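Local coordinates for protein N-acetylneuraminate epimerase (Escherichia coli, PDB 2UVK) that converts the alpha-anomer of N-acetylneuraminate to the beta-anomer in the bacterial periplasm, speeding the equilibrium between the two forms of this sialic acid, at residues 8-13 against 27-32; 199-204 against 223-228; 212-217 against 264-269; 313-318 against 335-340. All blocks are in the same frame, centred on the assembly; numbering follows the deposited sequence.

All four contacts belong to one Kelch beta-propeller but sit at different places. Contacts 2 and 4 each lie within a single four-stranded blade, where a turn or loop next to one strand meets a neighbouring strand; contact 2 is a surface contact, contact 4 partly buried. Contacts 1 and 3 join loops or short elements outside the blade strands; contact 1 is partly buried too, and contact 3 is the most buried and the only one beside the predicted active-site residue. The chemistry follows: a serine hydroxyl and backbone bonds in contact 1, a carboxylate and a water in contact 2, a guanidinium and three waters in contact 3, paired hydroxyls and apolar packing in contact 4.

Contact 1: 8-13 against 27-32; sequences VPFKSG and GSAGTA
Ser28 and Lys11 join the two loops through their backbones, the amide N of Ser28 donating to Lys11 O at 2.9 Å, while Gly27 and Gly13 bring their CA atoms to 3.7 Å. In this Kelch beta-propeller, residues 8-13 lead into strand 14-18, and the loop of residues 27-32 connects strands 21-25 and 33-37 of the same blade. The side chain of Ser28 carries most of the polar contact. With OG between the backbone N and the carbonyl carbon (chi1 58°), the hydroxyl reaches residues on both sides of Phe10: it donates to Pro9 O at 2.7 Å, tilted 35° from the carbonyl plane, and accepts from Lys11 N at 2.8 Å in a nearly straight bond. An alanine here is likely to leave Lys11 N and Pro9 O without the hydroxyl they share. A water also joins the loops, donating to both Pro9 O and Ser28 O. Lys11 lays its CG alongside the hydroxyl, but its extended chain leads away to bond Gly329 O through NZ. Gly27 sits tight against the opposite backbone, where a CB would collide with Lys11 O. At the apolar end, Ala29 CB touches two side chains, Val8 CG2 at 3.9 Å and Phe10 CD2 at 4.1 Å.

Contact 2: 199-204 against 223-228; sequences KGDKTW and DFTGNN
Lys202 and Asp223 form an antiparallel non-hydrogen-bonded pair with their CA atoms 5.0 Å apart, and one residue further out Phe224 N donates to Asp201 O at 2.8 Å, nearly along the C=O axis. A type II' turn from Lys199 ends on Lys202. The side chains of Lys202 and Asp223 run alongside each other on the same face of the sheet. The bend at chi2 (-61°) brings the lysine CD and CE beside the carboxylate, with CE 3.5 Å from Asp223 OD1; the bend at chi4 (66°) then sets only the direction of NZ. The charged ends are too far apart for a salt bridge, and a water spans them instead, accepting from Lys202 NZ and donating to Asp223 OD2. These residues lie at one end of a Kelch propeller blade, where strands 202-206 and 219-223 are neighbours. Asp223 OD1 also closes an Asx turn, accepting from Thr225 N at 2.9 Å and, on its syn side, from Thr225 OG1. With an alanine here, both Thr225 donors would probably lose their acceptor and Lys202 NZ its nearby opposite charge. Thr225 CG2 meets Asp201 CB at 3.7 Å and also touches Lys202 CE. The Phe224 ring takes Asp201 O at its edge, in plane, and stacks with His117 from strand 112-117.

Contact 3: 212-217 against 264-269; sequences PGLRTD and KGSREN
Arg267 reaches back from the first turn of its helix to lay its guanidinium across the side chain of Leu214. Its CG stands anti to the backbone N (chi1 176°), and bends at chi2 (48°) and chi3 (64°) then turn the chain toward residues 212-217. Leu214 CD1 sits over one face of the guanidinium, near its margin, while Leu214 CD2 lies 3.6 Å from Arg267 NH2; the two side chains are roughly perpendicular. The same NH2 donates to Arg215 O at 3.0 Å, coming from above the carbonyl plane rather than on a lone pair. A water accepts from Arg267 NE and lies 2.9 Å from Arg215 O, to which it may donate. Ser266 works mainly through solvent: one water donates to its OG at 2.6 Å and accepts from Arg215 N, and another donates to both Ser266 OG and Gly213 O. The Ser266 hydroxyl is also bonded to Phe263 O. The Arg215 side chain turns to Ala261 O and to a salt bridge with Glu209, the predicted proton acceptor. In the propeller, short strand 214-215 pairs with 209-211 beyond blade strand 202-206, and helix 266-271 follows strand 254-262 of the next blade.

Contact 4: 313-318 against 335-340; sequences LPWNNS and SVLITV
Ser318 and Thr339 both turn OG and OG1 anti to their own carbonyl carbons (chi1 -64° and -40°), which brings the hydroxyl oxygens to 2.9 Å in a hydrogen bond that either could donate. Thr339 CG2 lies close by, 3.1 Å from Ser318 OG, so the serine oxygen is packed against the methyl as well as the hydroxyl. Ser318 CB touches Ile338 O at 3.3 Å and, in a different direction, Leu337 CD1 at 3.7 Å. That leucine methyl is shared: Trp315 CG is anti to the backbone N (chi1 -175°), which brings the indole atom CE3 to Leu337 CD1 at 3.8 Å, the methyl coming obliquely to the ring. Asn316 ND2 lies over one face of the same indole, near its margin. Between Trp315 and Ser318 the backbone closes a tight turn, with Trp315 N donating to Ser318 O. This turn links strands 311-315 and 318-322 in a four-stranded propeller blade, and 318-322 in turn pairs with 335-341. Strand 344-348 flanks the latter on its far side, while Ile338 and Val340 pack on strand 284-293 of the preceding sheet.

Contact 1: 8-13 against 27-32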
loop_
_atom_site.group_PDB
_atom_site.type_symbol
_atom_site.label_atom_id
_atom_site.label_comp_id
_atom_site.label_asym_id
_atom_site.label_seq_id
_atom_site.Cartn_x
_atom_site.Cartn_y
_atom_site.Cartn_z
ATOM N N VAL B 8 -7.877 34.078 2.298
ATOM C CA VAL B 8 -7.698 33.623 3.687
ATOM C C VAL B 8 -6.252 33.124 3.820
ATOM O O VAL B 8 -5.636 32.822 2.797
ATOM C CB VAL B 8 -8.684 32.507 4.064
ATOM C CG1 VAL B 8 -10.141 33.010 3.997
ATOM C CG2 VAL B 8 -8.476 31.265 3.196
ATOM N N PRO B 9 -5.699 33.064 5.054
ATOM C CA PRO B 9 -4.368 32.469 5.277
ATOM C C PRO B 9 -4.329 31.053 4.735
ATOM O O PRO B 9 -5.275 30.304 4.905
ATOM C CB PRO B 9 -4.218 32.492 6.802
ATOM C CG PRO B 9 -5.142 33.617 7.249
ATOM C CD PRO B 9 -6.287 33.563 6.316
ATOM N N PHE B 10 -3.241 30.707 4.043
ATOM C CA PHE B 10 -3.264 29.603 3.085
ATOM C C PHE B 10 -2.043 28.688 3.189
ATOM O O PHE B 10 -1.047 28.854 2.474
ATOM C CB PHE B 10 -3.394 30.192 1.666
ATOM C CG PHE B 10 -3.489 29.165 0.585
ATOM C CD1 PHE B 10 -2.620 29.204 -0.507
ATOM C CD2 PHE B 10 -4.464 28.188 0.609
ATOM C CE1 PHE B 10 -2.684 28.249 -1.498
ATOM C CE2 PHE B 10 -4.539 27.248 -0.393
ATOM C CZ PHE B 10 -3.627 27.289 -1.462
ATOM N N LYS B 11 -2.136 27.696 4.065
ATOM C CA LYS B 11 -1.078 26.705 4.242
ATOM C C LYS B 11 -1.608 25.317 3.960
ATOM O O LYS B 11 -2.798 25.062 4.140
ATOM C CB LYS B 11 -0.495 26.753 5.663
ATOM C CG LYS B 11 -1.443 26.301 6.797
ATOM C CD LYS B 11 -0.752 26.409 8.138
ATOM C CE LYS B 11 -1.691 25.990 9.245
ATOM N NZ LYS B 11 -1.059 26.024 10.616
ATOM N N SER B 12 -0.728 24.418 3.515
ATOM C CA SER B 12 -1.064 23.023 3.287
ATOM C C SER B 12 -2.063 22.796 2.160
ATOM O O SER B 12 -2.619 21.694 2.025
ATOM C CB SER B 12 -1.580 22.371 4.581
ATOM O OG SER B 12 -0.803 22.780 5.694
ATOM N N GLY B 13 -2.229 23.815 1.307
ATOM C CA GLY B 13 -3.172 23.752 0.199
ATOM C C GLY B 13 -2.532 23.207 -1.057
ATOM O O GLY B 13 -1.403 22.703 -1.019
ATOM N N GLY B 27 -6.270 23.007 1.923
ATOM C CA GLY B 27 -5.443 23.359 3.045
ATOM C C GLY B 27 -6.263 24.202 3.989
ATOM O O GLY B 27 -7.451 23.906 4.214
ATOM N N SER B 28 -5.666 25.239 4.534
ATOM C CA SER B 28 -6.365 26.078 5.522
ATOM C C SER B 28 -7.489 26.910 4.893
ATOM O O SER B 28 -8.223 27.607 5.627
ATOM C CB SER B 28 -5.375 26.944 6.293
ATOM O OG SER B 28 -4.619 27.761 5.430
ATOM N N ALA B 29 -7.646 26.836 3.568
ATOM C CA ALA B 29 -8.803 27.459 2.896
ATOM C C ALA B 29 -10.076 26.610 2.979
ATOM O O ALA B 29 -11.134 27.017 2.501
ATOM C CB ALA B 29 -8.478 27.814 1.452
ATOM N N GLY B 30 -10.011 25.450 3.615
ATOM C CA GLY B 30 -11.179 24.588 3.695
ATOM C C GLY B 30 -11.572 24.057 2.355
ATOM O O GLY B 30 -10.714 23.616 1.609
ATOM N N THR B 31 -12.868 24.070 2.037
ATOM C CA THR B 31 -13.315 23.595 0.746
ATOM C C THR B 31 -13.203 24.658 -0.377
ATOM O O THR B 31 -13.569 24.376 -1.538
ATOM C CB THR B 31 -14.753 23.096 0.805
ATOM O OG1 THR B 31 -15.601 24.156 1.296
ATOM C CG2 THR B 31 -14.855 21.881 1.738
ATOM N N ALA B 32 -12.685 25.838 -0.040
ATOM C CA ALA B 32 -12.647 26.954 -1.004
ATOM C C ALA B 32 -11.578 26.732 -2.068
ATOM O O ALA B 32 -10.489 26.246 -1.773
ATOM C CB ALA B 32 -12.410 28.254 -0.304
HETATM O O HOH W 1 -7.301 30.203 6.903
#

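Contact 2: 199-204 against 223-228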
loop_
_atom_site.group_PDB
_atom_site.type_symbol
_atom_site.label_atom_id
_atom_site.label_comp_id
_atom_site.label_asym_id
_atom_site.label_seq_id
_atom_site.Cartn_x
_atom_site.Cartn_y
_atom_site.Cartn_z
ATOM N N LYS B 199 10.351 19.077 -16.098
ATOM C CA LYS B 199 10.592 19.833 -17.325
ATOM C C LYS B 199 10.881 18.819 -18.408
ATOM O O LYS B 199 11.898 18.160 -18.368
ATOM C CB LYS B 199 11.758 20.797 -17.146
ATOM C CG LYS B 199 12.010 21.686 -18.367
ATOM C CD LYS B 199 13.133 22.676 -18.130
ATOM N N GLY B 200 9.952 18.669 -19.346
ATOM C CA GLY B 200 10.094 17.696 -20.419
ATOM C C GLY B 200 10.279 16.299 -19.871
ATOM O O GLY B 200 9.501 15.849 -19.027
ATOM N N ASP B 201 11.348 15.631 -20.294
ATOM C CA ASP B 201 11.556 14.224 -19.948
ATOM C C ASP B 201 12.330 14.042 -18.642
ATOM O O ASP B 201 12.765 12.931 -18.337
ATOM C CB ASP B 201 12.258 13.493 -21.111
ATOM C CG ASP B 201 11.307 13.114 -22.226
ATOM O OD1 ASP B 201 10.079 13.100 -22.028
ATOM O OD2 ASP B 201 11.797 12.842 -23.360
ATOM N N LYS B 202 12.468 15.116 -17.856
ATOM C CA LYS B 202 13.106 15.034 -16.533
ATOM C C LYS B 202 12.163 15.491 -15.426
ATOM O O LYS B 202 11.451 16.465 -15.598
ATOM C CB LYS B 202 14.338 15.911 -16.463
ATOM C CG LYS B 202 15.427 15.544 -17.478
ATOM C CD LYS B 202 15.958 14.135 -17.311
ATOM C CE LYS B 202 17.120 13.860 -18.275
ATOM N NZ LYS B 202 18.294 14.700 -17.947
ATOM N N THR B 203 12.176 14.761 -14.312
ATOM C CA THR B 203 11.497 15.205 -13.087
ATOM C C THR B 203 12.463 15.037 -11.912
ATOM O O THR B 203 13.211 14.066 -11.840
ATOM C CB THR B 203 10.264 14.368 -12.866
ATOM O OG1 THR B 203 9.352 14.604 -13.947
ATOM C CG2 THR B 203 9.605 14.699 -11.487
ATOM N N TRP B 204 12.416 15.996 -10.991
ATOM C CA TRP B 204 13.250 16.014 -9.804
ATOM C C TRP B 204 12.382 15.968 -8.544
ATOM O O TRP B 204 11.356 16.632 -8.505
ATOM C CB TRP B 204 14.104 17.277 -9.801
ATOM C CG TRP B 204 15.021 17.366 -10.985
ATOM C CD1 TRP B 204 16.269 16.850 -11.060
ATOM C CD2 TRP B 204 14.767 18.020 -12.247
ATOM N NE1 TRP B 204 16.810 17.120 -12.290
ATOM C CE2 TRP B 204 15.914 17.826 -13.044
ATOM C CE3 TRP B 204 13.688 18.718 -12.790
ATOM C CZ2 TRP B 204 16.016 18.332 -14.346
ATOM C CZ3 TRP B 204 13.793 19.223 -14.085
ATOM C CH2 TRP B 204 14.952 19.016 -14.847
ATOM N N ASP B 223 14.564 10.125 -15.107
ATOM C CA ASP B 223 14.957 10.378 -16.486
ATOM C C ASP B 223 14.100 9.520 -17.426
ATOM O O ASP B 223 14.264 8.302 -17.503
ATOM C CB ASP B 223 16.434 10.062 -16.589
ATOM C CG ASP B 223 16.995 10.306 -17.985
ATOM O OD1 ASP B 223 16.211 10.493 -18.936
ATOM O OD2 ASP B 223 18.240 10.300 -18.117
ATOM N N PHE B 224 13.170 10.169 -18.111
ATOM C CA PHE B 224 12.267 9.519 -19.049
ATOM C C PHE B 224 12.768 9.610 -20.504
ATOM O O PHE B 224 11.982 9.354 -21.405
ATOM C CB PHE B 224 10.887 10.198 -19.024
ATOM C CG PHE B 224 10.091 10.001 -17.731
ATOM C CD1 PHE B 224 9.147 9.001 -17.649
ATOM C CD2 PHE B 224 10.242 10.866 -16.658
ATOM C CE1 PHE B 224 8.394 8.830 -16.493
ATOM C CE2 PHE B 224 9.462 10.702 -15.494
ATOM C CZ PHE B 224 8.566 9.685 -15.435
ATOM N N THR B 225 14.032 9.972 -20.722
ATOM C CA THR B 225 14.538 10.234 -22.091
ATOM C C THR B 225 14.697 8.973 -22.927
ATOM O O THR B 225 14.668 9.032 -24.163
ATOM C CB THR B 225 15.886 10.980 -22.075
ATOM O OG1 THR B 225 16.863 10.221 -21.349
ATOM C CG2 THR B 225 15.754 12.361 -21.453
ATOM N N GLY B 226 14.866 7.835 -22.271
ATOM C CA GLY B 226 15.171 6.602 -22.967
ATOM C C GLY B 226 13.993 5.666 -23.018
ATOM O O GLY B 226 12.877 6.006 -22.616
ATOM N N ASN B 227 14.263 4.456 -23.486
ATOM C CA ASN B 227 13.247 3.433 -23.602
ATOM C C ASN B 227 12.767 2.946 -22.230
ATOM O O ASN B 227 11.667 2.422 -22.103
ATOM C CB ASN B 227 13.789 2.243 -24.413
ATOM C CG ASN B 227 14.072 2.588 -25.885
ATOM O OD1 ASN B 227 14.371 1.698 -26.682
ATOM N ND2 ASN B 227 13.983 3.869 -26.246
ATOM N N ASN B 228 13.615 3.102 -21.218
ATOM C CA ASN B 228 13.344 2.639 -19.867
ATOM C C ASN B 228 13.559 3.788 -18.883
ATOM O O ASN B 228 14.573 4.471 -18.945
ATOM C CB ASN B 228 14.300 1.500 -19.526
ATOM C CG ASN B 228 14.139 0.308 -20.454
ATOM O OD1 ASN B 228 13.038 -0.227 -20.593
ATOM N ND2 ASN B 228 15.239 -0.127 -21.079
HETATM O O HOH W 2 19.653 12.401 -16.807
#

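Contact 3: 212-217 against 264-269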
loop_
_atom_site.group_PDB
_atom_site.type_symbol
_atom_site.label_atom_id
_atom_site.label_comp_id
_atom_site.label_asym_id
_atom_site.label_seq_id
_atom_site.Cartn_x
_atom_site.Cartn_y
_atom_site.Cartn_z
ATOM N N PRO B 212 8.206 9.888 9.876
ATOM C CA PRO B 212 7.763 11.005 10.715
ATOM C C PRO B 212 8.899 11.600 11.541
ATOM O O PRO B 212 9.563 10.855 12.269
ATOM C CB PRO B 212 6.656 10.381 11.548
ATOM C CG PRO B 212 6.114 9.302 10.678
ATOM C CD PRO B 212 7.344 8.709 10.038
ATOM N N GLY B 213 9.178 12.890 11.332
ATOM C CA GLY B 213 10.228 13.624 12.045
ATOM C C GLY B 213 11.662 13.538 11.541
ATOM O O GLY B 213 12.584 14.113 12.141
ATOM N N LEU B 214 11.868 12.823 10.450
ATOM C CA LEU B 214 13.177 12.723 9.828
ATOM C C LEU B 214 13.085 13.014 8.350
ATOM O O LEU B 214 12.353 12.330 7.631
ATOM C CB LEU B 214 13.703 11.314 9.996
ATOM C CG LEU B 214 15.064 11.053 9.351
ATOM C CD1 LEU B 214 16.218 11.784 10.089
ATOM C CD2 LEU B 214 15.298 9.555 9.271
ATOM N N ARG B 215 13.831 14.009 7.908
ATOM C CA ARG B 215 13.910 14.360 6.507
ATOM C C ARG B 215 15.212 13.869 5.881
ATOM O O ARG B 215 16.179 13.505 6.596
ATOM C CB ARG B 215 13.798 15.854 6.362
ATOM C CG ARG B 215 12.402 16.383 6.665
ATOM C CD ARG B 215 12.430 17.437 7.713
ATOM N NE ARG B 215 11.091 17.964 7.992
ATOM C CZ ARG B 215 10.215 17.417 8.833
ATOM N NH1 ARG B 215 10.475 16.280 9.471
ATOM N NH2 ARG B 215 9.031 17.996 8.998
ATOM N N THR B 216 15.215 13.879 4.560
ATOM C CA THR B 216 16.373 13.555 3.732
ATOM C C THR B 216 16.832 14.796 2.959
ATOM O O THR B 216 16.002 15.639 2.598
ATOM C CB THR B 216 16.059 12.425 2.745
ATOM O OG1 THR B 216 17.237 12.098 1.995
ATOM C CG2 THR B 216 14.975 12.824 1.777
ATOM N N ASP B 217 18.153 14.942 2.741
ATOM C CA ASP B 217 18.669 15.996 1.876
ATOM C C ASP B 217 18.832 15.494 0.432
ATOM O O ASP B 217 19.349 16.209 -0.418
ATOM C CB ASP B 217 19.992 16.564 2.420
ATOM C CG ASP B 217 21.103 15.568 2.390
ATOM O OD1 ASP B 217 20.818 14.372 2.209
ATOM O OD2 ASP B 217 22.275 15.999 2.555
ATOM N N LYS B 264 16.584 20.487 13.185
ATOM C CA LYS B 264 18.036 20.554 13.058
ATOM C C LYS B 264 18.678 19.525 13.986
ATOM O O LYS B 264 18.305 19.424 15.148
ATOM C CB LYS B 264 18.526 21.962 13.384
ATOM C CG LYS B 264 19.925 22.270 12.903
ATOM N N GLY B 265 19.595 18.727 13.455
ATOM C CA GLY B 265 20.239 17.669 14.236
ATOM C C GLY B 265 19.589 16.298 14.161
ATOM O O GLY B 265 20.146 15.313 14.655
ATOM N N SER B 266 18.416 16.204 13.526
ATOM C CA SER B 266 17.687 14.948 13.490
ATOM C C SER B 266 18.405 13.844 12.691
ATOM O O SER B 266 18.316 12.678 13.056
ATOM C CB SER B 266 16.226 15.162 12.971
ATOM O OG SER B 266 16.197 15.879 11.755
ATOM N N ARG B 267 19.083 14.193 11.597
ATOM C CA ARG B 267 19.757 13.178 10.762
ATOM C C ARG B 267 20.863 12.538 11.594
ATOM O O ARG B 267 21.002 11.317 11.607
ATOM C CB ARG B 267 20.297 13.779 9.459
ATOM C CG ARG B 267 21.103 12.823 8.564
ATOM C CD ARG B 267 20.473 11.465 8.303
ATOM N NE ARG B 267 19.217 11.575 7.546
ATOM C CZ ARG B 267 18.444 10.545 7.208
ATOM N NH1 ARG B 267 18.736 9.298 7.553
ATOM N NH2 ARG B 267 17.328 10.772 6.517
ATOM N N GLU B 268 21.573 13.366 12.339
ATOM C CA GLU B 268 22.664 12.855 13.148
ATOM C C GLU B 268 22.109 11.940 14.247
ATOM O O GLU B 268 22.625 10.844 14.431
ATOM C CB GLU B 268 23.501 13.993 13.717
ATOM C CG GLU B 268 24.796 13.516 14.366
ATOM C CD GLU B 268 25.118 14.306 15.611
ATOM O OE1 GLU B 268 24.975 15.548 15.574
ATOM O OE2 GLU B 268 25.503 13.674 16.627
ATOM N N ASN B 269 21.034 12.339 14.937
ATOM C CA ASN B 269 20.366 11.426 15.878
ATOM C C ASN B 269 19.971 10.078 15.267
ATOM O O ASN B 269 20.244 9.016 15.829
ATOM C CB ASN B 269 19.109 12.027 16.482
ATOM C CG ASN B 269 19.374 13.208 17.351
ATOM O OD1 ASN B 269 20.533 13.614 17.566
ATOM N ND2 ASN B 269 18.293 13.776 17.885
HETATM O O HOH W 3 13.524 16.285 10.564
HETATM O O HOH W 4 18.960 14.113 6.062
HETATM O O HOH W 5 15.953 15.553 9.208
#

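Contact 4: 313-318 against 335-340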
loop_
_atom_site.group_PDB
_atom_site.type_symbol
_atom_site.label_atom_id
_atom_site.label_comp_id
_atom_site.label_asym_id
_atom_site.label_seq_id
_atom_site.Cartn_x
_atom_site.Cartn_y
_atom_site.Cartn_z
ATOM N N LEU B 313 4.353 27.205 -8.274
ATOM C CA LEU B 313 3.868 27.138 -9.665
ATOM C C LEU B 313 4.905 27.760 -10.599
ATOM O O LEU B 313 5.554 28.705 -10.202
ATOM C CB LEU B 313 2.560 27.893 -9.815
ATOM C CG LEU B 313 1.356 27.314 -9.069
ATOM C CD1 LEU B 313 0.155 28.233 -9.194
ATOM C CD2 LEU B 313 1.044 25.907 -9.604
ATOM N N PRO B 314 5.049 27.212 -11.823
ATOM C CA PRO B 314 5.872 27.897 -12.833
ATOM C C PRO B 314 5.134 29.091 -13.413
ATOM O O PRO B 314 3.989 28.956 -13.811
ATOM C CB PRO B 314 6.067 26.817 -13.914
ATOM C CG PRO B 314 4.877 25.967 -13.829
ATOM C CD PRO B 314 4.509 25.944 -12.341
ATOM N N TRP B 315 5.774 30.253 -13.452
ATOM C CA TRP B 315 5.154 31.425 -14.043
ATOM C C TRP B 315 6.217 32.374 -14.579
ATOM O O TRP B 315 7.121 32.767 -13.854
ATOM C CB TRP B 315 4.269 32.127 -13.012
ATOM C CG TRP B 315 3.500 33.270 -13.572
ATOM C CD1 TRP B 315 2.773 33.274 -14.716
ATOM C CD2 TRP B 315 3.396 34.584 -13.025
ATOM N NE1 TRP B 315 2.212 34.504 -14.919
ATOM C CE2 TRP B 315 2.580 35.331 -13.895
ATOM C CE3 TRP B 315 3.907 35.203 -11.880
ATOM C CZ2 TRP B 315 2.262 36.669 -13.662
ATOM C CZ3 TRP B 315 3.585 36.540 -11.646
ATOM C CH2 TRP B 315 2.771 37.255 -12.540
ATOM N N ASN B 316 6.108 32.724 -15.861
ATOM C CA ASN B 316 7.071 33.643 -16.500
ATOM C C ASN B 316 8.524 33.218 -16.272
ATOM O O ASN B 316 9.363 34.027 -15.878
ATOM C CB ASN B 316 6.889 35.070 -15.958
ATOM C CG ASN B 316 5.568 35.699 -16.349
ATOM O OD1 ASN B 316 4.868 35.221 -17.248
ATOM N ND2 ASN B 316 5.227 36.802 -15.681
ATOM N N ASN B 317 8.812 31.943 -16.485
ATOM C CA ASN B 317 10.166 31.422 -16.305
ATOM C C ASN B 317 10.729 31.675 -14.902
ATOM O O ASN B 317 11.928 31.825 -14.711
ATOM C CB ASN B 317 11.097 32.022 -17.383
ATOM C CG ASN B 317 12.375 31.222 -17.576
ATOM O OD1 ASN B 317 12.427 30.008 -17.324
ATOM N ND2 ASN B 317 13.427 31.902 -18.059
ATOM N N SER B 318 9.839 31.659 -13.910
ATOM C CA SER B 318 10.184 31.924 -12.525
ATOM C C SER B 318 9.434 30.932 -11.654
ATOM O O SER B 318 8.555 30.226 -12.125
ATOM C CB SER B 318 9.755 33.336 -12.136
ATOM O OG SER B 318 10.463 34.312 -12.896
ATOM N N SER B 335 2.522 36.199 -1.661
ATOM C CA SER B 335 3.182 35.439 -2.709
ATOM C C SER B 335 4.556 36.016 -2.985
ATOM O O SER B 335 4.787 37.204 -2.772
ATOM C CB SER B 335 2.359 35.460 -3.990
ATOM O OG SER B 335 1.182 34.692 -3.835
ATOM N N VAL B 336 5.453 35.151 -3.443
ATOM C CA VAL B 336 6.836 35.505 -3.751
ATOM C C VAL B 336 7.123 35.025 -5.166
ATOM O O VAL B 336 6.601 33.993 -5.607
ATOM C CB VAL B 336 7.813 34.785 -2.762
ATOM C CG1 VAL B 336 9.245 35.339 -2.879
ATOM C CG2 VAL B 336 7.296 34.897 -1.328
ATOM N N LEU B 337 7.958 35.776 -5.883
ATOM C CA LEU B 337 8.440 35.359 -7.184
ATOM C C LEU B 337 9.967 35.255 -7.119
ATOM O O LEU B 337 10.651 36.208 -6.717
ATOM C CB LEU B 337 7.999 36.356 -8.254
ATOM C CG LEU B 337 8.047 35.837 -9.690
ATOM C CD1 LEU B 337 7.128 34.649 -9.965
ATOM C CD2 LEU B 337 7.696 37.010 -10.612
ATOM N N ILE B 338 10.497 34.093 -7.476
ATOM C CA ILE B 338 11.936 33.872 -7.525
ATOM C C ILE B 338 12.320 33.686 -8.992
ATOM O O ILE B 338 11.874 32.754 -9.646
ATOM C CB ILE B 338 12.388 32.664 -6.671
ATOM C CG1 ILE B 338 11.849 32.806 -5.238
ATOM C CG2 ILE B 338 13.909 32.567 -6.614
ATOM C CD1 ILE B 338 12.125 31.626 -4.321
ATOM N N THR B 339 13.134 34.607 -9.504
ATOM C CA THR B 339 13.602 34.531 -10.883
ATOM C C THR B 339 15.124 34.403 -10.885
ATOM O O THR B 339 15.795 34.900 -9.979
ATOM C CB THR B 339 13.231 35.789 -11.685
ATOM O OG1 THR B 339 11.909 36.241 -11.346
ATOM C CG2 THR B 339 13.323 35.498 -13.200
ATOM N N VAL B 340 15.669 33.735 -11.898
ATOM C CA VAL B 340 17.121 33.710 -12.074
ATOM C C VAL B 340 17.501 34.668 -13.198
ATOM O O VAL B 340 17.020 34.530 -14.323
ATOM C CB VAL B 340 17.681 32.293 -12.364
ATOM C CG1 VAL B 340 17.352 31.336 -11.210
ATOM C CG2 VAL B 340 17.157 31.755 -13.700
#